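Local coordinates for protein aspartate-semialdehyde dehydrogenase (PDB 2YV3) that probably catalyses the NADPH-dependent reductive dephosphorylation of L-aspartyl-4-phosphate to L-aspartate-semialdehyde, a step toward lysine, methionine and threonine, at residues A161-F172 and K179-F189. Numbering follows the deposited sequence.
Sequences AMEELLTETHRF and KAEAFAHPLPF
A161 sets its methyl against the methyl of A182 and the far end of the F183 ring. Its CB lies 3.7 Å from A182 CB, and its carbonyl oxygen meets that ring at the edge. One turn on, the side chain of E164 bends at chi2 into the curve of the loop. A182 N donates to its OE1 over 3.2 Å, from above the carboxylate plane (70° out of it). E164 OE2 takes a weak bond from E181 N. A water donates to E164 OE2 over 2.8 Å and accepts from L187 N. With an alanine here, A182 N would probably lose its acceptor, E181 N its weak one, and the water its tie to the helix. L165 turns its CG anti to the backbone N (chi1 -171°), which brings CD2 to L187 CD2 (4.0 Å). L187 CD2 in turn sits over the centre of the F183 ring. E168 packs its CB on P188 CG. T169 lays CG2 3.7 Å from F189 CE2. Its OG1 donates to L165 O, in the carbonyl plane. F172 meets F189 obliquely, with ring centroids 4.9 Å apart and planes at 41°. T169 also packs on T169 of the second subunit, and F189 on P233 of that subunit, so this helix-loop unit of the dimerisation domain reaches the dimer interface. L187 also lies near R231, a predicted substrate-binding residue. A loop without regular structure is thus probably kept in place on helix 159-173 by one carboxylate accepting from its backbone and by apolar packing around it.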
ATOM      1  N   ALA A 161      -9.980  -5.432  16.708  1.00 41.35           N
ATOM      2  CA  ALA A 161      -8.759  -4.993  16.062  1.00 35.94           C
ATOM      3  C   ALA A 161      -8.828  -3.525  15.640  1.00 34.68           C
ATOM      4  O   ALA A 161      -7.794  -2.872  15.518  1.00 35.33           O
ATOM      5  CB  ALA A 161      -8.465  -5.885  14.861  1.00 39.22           C
ATOM      6  N   MET A 162     -10.038  -3.015  15.415  1.00 29.50           N
ATOM      7  CA  MET A 162     -10.235  -1.620  15.027  1.00 31.18           C
ATOM      8  C   MET A 162      -9.901  -0.771  16.250  1.00 34.65           C
ATOM      9  O   MET A 162      -9.321   0.319  16.158  1.00 35.34           O
ATOM     10  CB  MET A 162     -11.697  -1.376  14.637  1.00 34.12           C
ATOM     11  CG  MET A 162     -11.941  -0.968  13.191  1.00 38.39           C
ATOM     12  SD  MET A 162     -13.727  -0.721  12.806  1.00 40.61           S
ATOM     13  CE  MET A 162     -13.904   1.048  13.063  1.00 53.31           C
ATOM     14  N   GLU A 163     -10.288  -1.300  17.402  1.00 34.88           N
ATOM     15  CA  GLU A 163     -10.083  -0.653  18.686  1.00 29.31           C
ATOM     16  C   GLU A 163      -8.602  -0.667  19.037  1.00 30.46           C
ATOM     17  O   GLU A 163      -8.041   0.324  19.512  1.00 28.75           O
ATOM     18  CB  GLU A 163     -10.857  -1.423  19.746  1.00 32.51           C
ATOM     19  CG  GLU A 163     -11.837  -0.625  20.546  1.00 41.14           C
ATOM     20  CD  GLU A 163     -12.383  -1.432  21.721  1.00 47.11           C
ATOM     21  OE1 GLU A 163     -13.176  -2.362  21.479  1.00 54.66           O
ATOM     22  OE2 GLU A 163     -12.012  -1.147  22.889  1.00 52.57           O
ATOM     23  N   GLU A 164      -7.980  -1.814  18.797  1.00 30.02           N
ATOM     24  CA  GLU A 164      -6.570  -2.011  19.087  1.00 26.78           C
ATOM     25  C   GLU A 164      -5.747  -0.908  18.441  1.00 30.69           C
ATOM     26  O   GLU A 164      -4.862  -0.315  19.063  1.00 34.70           O
ATOM     27  CB  GLU A 164      -6.113  -3.361  18.552  1.00 17.59           C
ATOM     28  CG  GLU A 164      -5.128  -4.075  19.462  1.00 40.77           C
ATOM     29  CD  GLU A 164      -3.917  -4.590  18.708  1.00 50.07           C
ATOM     30  OE1 GLU A 164      -4.122  -5.190  17.631  1.00 52.22           O
ATOM     31  OE2 GLU A 164      -2.771  -4.402  19.188  1.00 49.18           O
ATOM     32  N   LEU A 165      -6.051  -0.629  17.185  1.00 24.95           N
ATOM     33  CA  LEU A 165      -5.313   0.383  16.469  1.00 23.96           C
ATOM     34  C   LEU A 165      -5.435   1.761  17.133  1.00 21.47           C
ATOM     35  O   LEU A 165      -4.487   2.545  17.114  1.00 20.51           O
ATOM     36  CB  LEU A 165      -5.774   0.407  15.000  1.00 12.48           C
ATOM     37  CG  LEU A 165      -5.005   1.254  13.974  1.00  7.42           C
ATOM     38  CD1 LEU A 165      -3.516   1.175  14.183  1.00 18.88           C
ATOM     39  CD2 LEU A 165      -5.348   0.752  12.584  1.00 22.99           C
ATOM     40  N   LEU A 166      -6.582   2.050  17.732  1.00  9.40           N
ATOM     41  CA  LEU A 166      -6.773   3.335  18.370  1.00 16.13           C
ATOM     42  C   LEU A 166      -5.890   3.428  19.600  1.00 19.20           C
ATOM     43  O   LEU A 166      -5.036   4.311  19.715  1.00 11.26           O
ATOM     44  CB  LEU A 166      -8.242   3.520  18.785  1.00 23.06           C
ATOM     45  CG  LEU A 166      -9.340   3.490  17.713  1.00 27.49           C
ATOM     46  CD1 LEU A 166     -10.684   3.486  18.401  1.00 14.70           C
ATOM     47  CD2 LEU A 166      -9.203   4.679  16.749  1.00 15.55           C
ATOM     48  N   THR A 167      -6.123   2.503  20.521  1.00 16.59           N
ATOM     49  CA  THR A 167      -5.392   2.429  21.760  1.00 12.41           C
ATOM     50  C   THR A 167      -3.903   2.256  21.526  1.00 12.65           C
ATOM     51  O   THR A 167      -3.104   2.927  22.147  1.00 27.55           O
ATOM     52  CB  THR A 167      -5.932   1.270  22.634  1.00 21.15           C
ATOM     53  OG1 THR A 167      -5.037   1.015  23.719  1.00 21.52           O
ATOM     54  CG2 THR A 167      -6.077   0.013  21.817  1.00 23.87           C
ATOM     55  N   GLU A 168      -3.516   1.374  20.620  1.00 20.88           N
ATOM     56  CA  GLU A 168      -2.098   1.161  20.364  1.00 19.41           C
ATOM     57  C   GLU A 168      -1.370   2.369  19.793  1.00 20.09           C
ATOM     58  O   GLU A 168      -0.306   2.750  20.288  1.00 19.00           O
ATOM     59  CB  GLU A 168      -1.898  -0.044  19.444  1.00 17.60           C
ATOM     60  CG  GLU A 168      -2.263  -1.377  20.102  1.00 33.98           C
ATOM     61  CD  GLU A 168      -1.672  -1.526  21.510  1.00 45.87           C
ATOM     62  OE1 GLU A 168      -2.377  -1.178  22.490  1.00 40.16           O
ATOM     63  OE2 GLU A 168      -0.502  -1.973  21.635  1.00 37.20           O
ATOM     64  N   THR A 169      -1.926   2.970  18.746  1.00 16.68           N
ATOM     65  CA  THR A 169      -1.293   4.132  18.143  1.00 14.92           C
ATOM     66  C   THR A 169      -1.196   5.190  19.238  1.00 19.33           C
ATOM     67  O   THR A 169      -0.339   6.070  19.200  1.00 15.34           O
ATOM     68  CB  THR A 169      -2.117   4.687  16.950  1.00 21.85           C
ATOM     69  OG1 THR A 169      -2.450   3.624  16.048  1.00 16.20           O
ATOM     70  CG2 THR A 169      -1.309   5.727  16.184  1.00 10.23           C
ATOM     71  N   HIS A 170      -2.072   5.069  20.229  1.00 17.34           N
ATOM     72  CA  HIS A 170      -2.109   6.015  21.337  1.00 25.52           C
ATOM     73  C   HIS A 170      -0.931   5.855  22.286  1.00 22.68           C
ATOM     74  O   HIS A 170      -0.261   6.828  22.657  1.00 13.07           O
ATOM     75  CB  HIS A 170      -3.418   5.872  22.119  1.00 32.54           C
ATOM     76  CG  HIS A 170      -3.815   7.122  22.842  1.00 50.36           C
ATOM     77  ND1 HIS A 170      -5.127   7.535  22.955  1.00 56.82           N
ATOM     78  CD2 HIS A 170      -3.067   8.066  23.464  1.00 46.96           C
ATOM     79  CE1 HIS A 170      -5.169   8.680  23.614  1.00 57.60           C
ATOM     80  NE2 HIS A 170      -3.931   9.023  23.932  1.00 55.92           N
ATOM     81  N   ARG A 171      -0.685   4.623  22.698  1.00 21.20           N
ATOM     82  CA  ARG A 171       0.426   4.361  23.587  1.00 26.72           C
ATOM     83  C   ARG A 171       1.729   4.631  22.828  1.00 25.14           C
ATOM     84  O   ARG A 171       2.691   5.132  23.402  1.00 26.50           O
ATOM     85  CB  ARG A 171       0.331   2.928  24.102  1.00 32.34           C
ATOM     86  CG  ARG A 171      -0.803   2.710  25.120  1.00 19.83           C
ATOM     87  CD  ARG A 171      -0.981   1.224  25.362  1.00 34.34           C
ATOM     88  NE  ARG A 171       0.321   0.568  25.485  1.00 47.11           N
ATOM     89  CZ  ARG A 171       0.562  -0.701  25.163  1.00 54.40           C
ATOM     90  NH1 ARG A 171      -0.418  -1.462  24.695  1.00 56.06           N
ATOM     91  NH2 ARG A 171       1.785  -1.207  25.303  1.00 57.32           N
ATOM     92  N   PHE A 172       1.736   4.333  21.529  1.00 32.01           N
ATOM     93  CA  PHE A 172       2.903   4.594  20.676  1.00 32.95           C
ATOM     94  C   PHE A 172       3.316   6.068  20.889  1.00 35.54           C
ATOM     95  O   PHE A 172       4.421   6.352  21.337  1.00 35.49           O
ATOM     96  CB  PHE A 172       2.554   4.366  19.189  1.00 29.08           C
ATOM     97  CG  PHE A 172       3.727   4.543  18.257  1.00 25.25           C
ATOM     98  CD1 PHE A 172       4.695   3.555  18.135  1.00 22.97           C
ATOM     99  CD2 PHE A 172       3.920   5.746  17.581  1.00 28.46           C
ATOM    100  CE1 PHE A 172       5.847   3.764  17.366  1.00 23.64           C
ATOM    101  CE2 PHE A 172       5.072   5.966  16.806  1.00 24.01           C
ATOM    102  CZ  PHE A 172       6.037   4.977  16.702  1.00 12.93           C
ATOM    103  N   LYS A 179       1.495  -3.046  22.136  1.00 31.77           N
ATOM    104  CA  LYS A 179       1.175  -4.405  22.555  1.00 45.52           C
ATOM    105  C   LYS A 179       0.405  -5.120  21.439  1.00 52.86           C
ATOM    106  O   LYS A 179      -0.831  -5.191  21.488  1.00 57.64           O
ATOM    107  CB  LYS A 179       0.289  -4.381  23.804  1.00 44.14           C
ATOM    108  CG  LYS A 179       0.971  -4.047  25.107  1.00 48.80           C
ATOM    109  CD  LYS A 179      -0.060  -3.887  26.226  1.00 56.80           C
ATOM    110  CE  LYS A 179      -1.041  -5.070  26.284  1.00 64.99           C
ATOM    111  NZ  LYS A 179      -2.141  -4.900  27.290  1.00 66.42           N
ATOM    112  N   ALA A 180       1.116  -5.632  20.436  1.00 49.81           N
ATOM    113  CA  ALA A 180       0.471  -6.341  19.333  1.00 42.36           C
ATOM    114  C   ALA A 180      -0.301  -7.547  19.869  1.00 41.09           C
ATOM    115  O   ALA A 180       0.255  -8.371  20.601  1.00 35.78           O
ATOM    116  CB  ALA A 180       1.514  -6.799  18.335  1.00 48.98           C
ATOM    117  N   GLU A 181      -1.576  -7.655  19.499  1.00 34.12           N
ATOM    118  CA  GLU A 181      -2.403  -8.760  19.972  1.00 34.42           C
ATOM    119  C   GLU A 181      -3.388  -9.236  18.937  1.00 29.82           C
ATOM    120  O   GLU A 181      -3.630 -10.430  18.813  1.00 39.14           O
ATOM    121  CB  GLU A 181      -3.232  -8.350  21.185  1.00 41.23           C
ATOM    122  CG  GLU A 181      -2.598  -7.339  22.118  1.00 52.43           C
ATOM    123  CD  GLU A 181      -1.974  -7.977  23.342  1.00 57.62           C
ATOM    124  OE1 GLU A 181      -2.186  -7.424  24.447  1.00 50.11           O
ATOM    125  OE2 GLU A 181      -1.275  -9.014  23.195  1.00 57.66           O
ATOM    126  N   ALA A 182      -3.979  -8.287  18.217  1.00 30.84           N
ATOM    127  CA  ALA A 182      -5.002  -8.581  17.221  1.00 25.45           C
ATOM    128  C   ALA A 182      -4.473  -8.804  15.814  1.00 28.73           C
ATOM    129  O   ALA A 182      -5.201  -9.247  14.922  1.00 35.17           O
ATOM    130  CB  ALA A 182      -6.028  -7.458  17.219  1.00 35.11           C
ATOM    131  N   PHE A 183      -3.205  -8.494  15.610  1.00 25.58           N
ATOM    132  CA  PHE A 183      -2.603  -8.666  14.311  1.00 22.78           C
ATOM    133  C   PHE A 183      -1.407  -9.585  14.496  1.00 32.74           C
ATOM    134  O   PHE A 183      -1.147 -10.056  15.614  1.00 27.18           O
ATOM    135  CB  PHE A 183      -2.196  -7.296  13.789  1.00 29.13           C
ATOM    136  CG  PHE A 183      -3.329  -6.293  13.797  1.00 29.00           C
ATOM    137  CD1 PHE A 183      -4.347  -6.360  12.845  1.00 26.81           C
ATOM    138  CD2 PHE A 183      -3.403  -5.314  14.778  1.00 28.85           C
ATOM    139  CE1 PHE A 183      -5.407  -5.479  12.869  1.00 10.24           C
ATOM    140  CE2 PHE A 183      -4.467  -4.420  14.814  1.00 28.59           C
ATOM    141  CZ  PHE A 183      -5.472  -4.507  13.854  1.00 28.31           C
ATOM    142  N   ALA A 184      -0.676  -9.854  13.419  1.00 32.84           N
ATOM    143  CA  ALA A 184       0.482 -10.738  13.532  1.00 30.92           C
ATOM    144  C   ALA A 184       1.627 -10.013  14.236  1.00 29.05           C
ATOM    145  O   ALA A 184       2.509 -10.636  14.841  1.00 17.01           O
ATOM    146  CB  ALA A 184       0.923 -11.207  12.133  1.00 32.05           C
ATOM    147  N   HIS A 185       1.592  -8.686  14.149  1.00 28.91           N
ATOM    148  CA  HIS A 185       2.619  -7.827  14.727  1.00 28.80           C
ATOM    149  C   HIS A 185       1.959  -6.519  15.193  1.00 25.38           C
ATOM    150  O   HIS A 185       0.737  -6.395  15.167  1.00 19.61           O
ATOM    151  CB  HIS A 185       3.671  -7.517  13.649  1.00 26.34           C
ATOM    152  CG  HIS A 185       4.360  -8.728  13.098  1.00 21.12           C
ATOM    153  ND1 HIS A 185       5.529  -9.229  13.630  1.00 19.27           N
ATOM    154  CD2 HIS A 185       4.049  -9.532  12.053  1.00 26.37           C
ATOM    155  CE1 HIS A 185       5.909 -10.287  12.935  1.00 20.62           C
ATOM    156  NE2 HIS A 185       5.028 -10.494  11.973  1.00 19.58           N
ATOM    157  N   PRO A 186       2.761  -5.535  15.649  1.00 24.51           N
ATOM    158  CA  PRO A 186       2.148  -4.271  16.085  1.00 26.40           C
ATOM    159  C   PRO A 186       1.888  -3.431  14.830  1.00 26.51           C
ATOM    160  O   PRO A 186       2.821  -3.126  14.096  1.00 26.53           O
ATOM    161  CB  PRO A 186       3.221  -3.643  16.984  1.00 27.34           C
ATOM    162  CG  PRO A 186       4.107  -4.789  17.358  1.00 18.89           C
ATOM    163  CD  PRO A 186       4.158  -5.611  16.103  1.00 19.11           C
ATOM    164  N   LEU A 187       0.633  -3.067  14.572  1.00 26.60           N
ATOM    165  CA  LEU A 187       0.312  -2.301  13.368  1.00 21.62           C
ATOM    166  C   LEU A 187       0.436  -0.780  13.426  1.00 20.84           C
ATOM    167  O   LEU A 187       0.405  -0.123  12.388  1.00 24.74           O
ATOM    168  CB  LEU A 187      -1.088  -2.668  12.860  1.00 27.69           C
ATOM    169  CG  LEU A 187      -1.518  -1.999  11.538  1.00 26.22           C
ATOM    170  CD1 LEU A 187      -0.690  -2.523  10.369  1.00 19.08           C
ATOM    171  CD2 LEU A 187      -2.982  -2.272  11.298  1.00 25.18           C
ATOM    172  N   PRO A 188       0.571  -0.189  14.624  1.00 23.99           N
ATOM    173  CA  PRO A 188       0.688   1.278  14.603  1.00 26.88           C
ATOM    174  C   PRO A 188       1.937   1.735  13.850  1.00 15.25           C
ATOM    175  O   PRO A 188       3.033   1.279  14.133  1.00 22.62           O
ATOM    176  CB  PRO A 188       0.715   1.641  16.085  1.00 16.44           C
ATOM    177  CG  PRO A 188      -0.166   0.606  16.683  1.00 29.42           C
ATOM    178  CD  PRO A 188       0.294  -0.666  15.988  1.00 29.69           C
ATOM    179  N   PHE A 189       1.748   2.620  12.874  1.00 19.45           N
ATOM    180  CA  PHE A 189       2.840   3.143  12.052  1.00 13.65           C
ATOM    181  C   PHE A 189       3.640   2.048  11.377  1.00 12.08           C
ATOM    182  O   PHE A 189       4.862   1.998  11.459  1.00  8.76           O
ATOM    183  CB  PHE A 189       3.739   4.020  12.914  1.00 15.01           C
ATOM    184  CG  PHE A 189       3.109   5.320  13.274  1.00 12.91           C
ATOM    185  CD1 PHE A 189       2.921   6.296  12.304  1.00 11.50           C
ATOM    186  CD2 PHE A 189       2.648   5.554  14.557  1.00 14.00           C
ATOM    187  CE1 PHE A 189       2.279   7.488  12.611  1.00  7.56           C
ATOM    188  CE2 PHE A 189       2.003   6.745  14.874  1.00 20.48           C
ATOM    189  CZ  PHE A 189       1.819   7.713  13.897  1.00 20.45           C
TER
HETATM  190  O   HOH W   1      -0.658  -3.699  17.523  1.00 32.73           O